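Local structure of butyryl-CoA dehydrogenase (Marinomonas mediterranea, 6CXT) at residues A326-G331 and N351-A356. The protein belongs to the acyl-CoA dehydrogenase family of flavoproteins and binds flavin-adenine dinucleotide. Sequence-based numbering, arbitrary orientation. Where two conformers were deposited one is given.
Sequences AFVQSG and NSIKDA. With EDO (1,2-ethanediol), chain E.
Phe327 lays one face of its ring over Ala356, and following that side chain outward shows how two roughly antiparallel helices can pack through small residues. Its CB lies 4.0 Å from Ala356 CB. With CG anti to the backbone N (chi1 -174°), the ring reaches across to helix 351-359: CG, CD1 and CD2 lie over the Ala356 methyl, CD2 also against its CA, a CH-pi contact in which Ala356 CB stands 3.7 Å from the ring centroid and 22° off its normal. CE2 meets the backbone N and CA of Ala356, CE1 approaches Ser352 CB, and CZ ends 3.7 Å from Ser352 O. That carbonyl sits over the same face as the methyl but already accepts the helical bond from Ala356 N.

The Ala356 methyl is also pressed against the backbone of helix 313-338, with Phe327 O 3.4 Å from its CB, and Val328 CG2 flanks it. Val328 CG1 touches Ile353 CD1, which reaches over Val328 O. Near Gly331 the backbones themselves close in: having no side chain, this residue brings its CA to 3.7 Å from Ile353 N and also against Ser352 CB. The segment axes accordingly pass within 7.7 Å at a crossing angle of -151°.

Polar groups border this apolar seam. A water donates to Gly331 O and accepts from Ile353 N, satisfying an amide in the first turn of helix 351-359. From helix 248-267, Asp257 hydrogen-bonds both Ser330 OG and Ser352 OG through its two carboxylate oxygens, so one side chain ties the helices together within the C-terminal domain. Cohesion between the two segments thus rests on close apolar packing, while the water and the aspartate supply polar links by bridging rather than by direct bonds.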
loop_
_atom_site.group_PDB
_atom_site.type_symbol
_atom_site.label_atom_id
_atom_site.label_comp_id
_atom_site.label_asym_id
_atom_site.label_seq_id
_atom_site.Cartn_x
_atom_site.Cartn_y
_atom_site.Cartn_z
ATOM N N ALA B 326 10.905 2.990 4.903
ATOM C CA ALA B 326 11.522 1.852 4.192
ATOM C C ALA B 326 12.077 0.831 5.196
ATOM O O ALA B 326 12.002 -0.367 4.970
ATOM C CB ALA B 326 12.601 2.333 3.213
ATOM N N PHE B 327 12.585 1.316 6.336
ATOM C CA PHE B 327 13.209 0.478 7.319
ATOM C C PHE B 327 12.152 -0.396 7.993
ATOM O O PHE B 327 12.378 -1.581 8.215
ATOM C CB PHE B 327 14.070 1.323 8.309
ATOM C CG PHE B 327 14.889 0.530 9.295
ATOM C CD1 PHE B 327 15.397 -0.755 8.995
ATOM C CD2 PHE B 327 15.258 1.131 10.519
ATOM C CE1 PHE B 327 16.221 -1.456 9.912
ATOM C CE2 PHE B 327 16.047 0.430 11.427
ATOM C CZ PHE B 327 16.526 -0.864 11.129
ATOM N N VAL B 328 10.972 0.148 8.254
ATOM C CA VAL B 328 9.876 -0.677 8.799
ATOM C C VAL B 328 9.499 -1.780 7.762
ATOM O O VAL B 328 9.347 -2.960 8.112
ATOM C CB VAL B 328 8.619 0.230 9.103
ATOM C CG1 VAL B 328 7.355 -0.614 9.351
ATOM C CG2 VAL B 328 8.891 1.090 10.364
ATOM N N GLN B 329 9.386 -1.410 6.501
ATOM C CA GLN B 329 9.009 -2.391 5.483
ATOM C C GLN B 329 10.109 -3.460 5.344
ATOM O O GLN B 329 9.803 -4.636 5.176
ATOM C CB GLN B 329 8.747 -1.700 4.151
ATOM C CG GLN B 329 7.585 -0.697 4.186
ATOM C CD GLN B 329 7.480 0.088 2.910
ATOM O OE1 GLN B 329 8.198 1.088 2.718
ATOM N NE2 GLN B 329 6.585 -0.321 2.032
ATOM N N SER B 330 11.360 -3.016 5.400
ATOM C CA SER B 330 12.512 -3.921 5.324
ATOM C C SER B 330 12.479 -4.961 6.481
ATOM O O SER B 330 12.665 -6.175 6.276
ATOM C CB SER B 330 13.820 -3.102 5.393
ATOM O OG SER B 330 14.949 -4.005 5.274
ATOM N N GLY B 331 12.220 -4.474 7.718
ATOM C CA GLY B 331 12.117 -5.356 8.875
ATOM C C GLY B 331 10.991 -6.390 8.687
ATOM O O GLY B 331 11.168 -7.569 9.019
ATOM N N ASN B 351 15.510 -7.991 14.769
ATOM C CA ASN B 351 15.861 -6.650 15.342
ATOM C C ASN B 351 15.556 -5.494 14.387
ATOM O O ASN B 351 15.279 -4.383 14.838
ATOM C CB ASN B 351 17.324 -6.566 15.742
ATOM C CG ASN B 351 17.571 -7.272 17.033
ATOM O OD1 ASN B 351 16.725 -7.295 17.928
ATOM N ND2 ASN B 351 18.690 -7.918 17.108
ATOM N N SER B 352 15.515 -5.749 13.090
ATOM C CA SER B 352 15.232 -4.675 12.177
ATOM C C SER B 352 13.839 -4.120 12.443
ATOM O O SER B 352 13.721 -2.888 12.519
ATOM C CB SER B 352 15.334 -5.107 10.690
ATOM O OG SER B 352 16.658 -5.492 10.535
ATOM N N ILE B 353 12.792 -4.968 12.517
ATOM C CA ILE B 353 11.449 -4.393 12.691
ATOM C C ILE B 353 11.338 -3.670 14.062
ATOM O O ILE B 353 10.703 -2.602 14.158
ATOM C CB ILE B 353 10.278 -5.415 12.528
ATOM C CG1 ILE B 353 8.897 -4.725 12.527
ATOM C CG2 ILE B 353 10.342 -6.552 13.584
ATOM C CD1 ILE B 353 8.692 -3.538 11.518
ATOM N N LYS B 354 11.930 -4.273 15.092
ATOM C CA LYS B 354 11.848 -3.704 16.459
ATOM C C LYS B 354 12.493 -2.320 16.499
ATOM O O LYS B 354 11.952 -1.392 17.111
ATOM C CB LYS B 354 12.510 -4.669 17.469
ATOM C CG LYS B 354 11.676 -5.954 17.646
ATOM C CD LYS B 354 12.195 -6.763 18.818
ATOM C CE LYS B 354 13.499 -7.439 18.430
ATOM N NZ LYS B 354 14.043 -8.038 19.687
ATOM N N ASP B 355 13.609 -2.184 15.812
ATOM C CA ASP B 355 14.349 -0.925 15.766
ATOM C C ASP B 355 13.705 0.045 14.844
ATOM O O ASP B 355 13.640 1.247 15.157
ATOM C CB ASP B 355 15.818 -1.164 15.337
ATOM C CG ASP B 355 16.575 -2.008 16.362
ATOM O OD1 ASP B 355 16.070 -2.243 17.514
ATOM O OD2 ASP B 355 17.698 -2.455 16.043
ATOM N N ALA B 356 13.200 -0.454 13.701
ATOM C CA ALA B 356 12.591 0.395 12.692
ATOM C C ALA B 356 11.362 1.125 13.226
ATOM O O ALA B 356 11.117 2.303 12.872
ATOM C CB ALA B 356 12.212 -0.400 11.424
HETATM C C1 EDO E . 19.947 -3.227 20.248
HETATM O O1 EDO E . 20.595 -2.003 20.627
HETATM C C2 EDO E . 20.125 -3.625 18.762
HETATM O O2 EDO E . 19.562 -2.530 18.002
HETATM O O HOH W 1 12.872 -7.647 11.317
#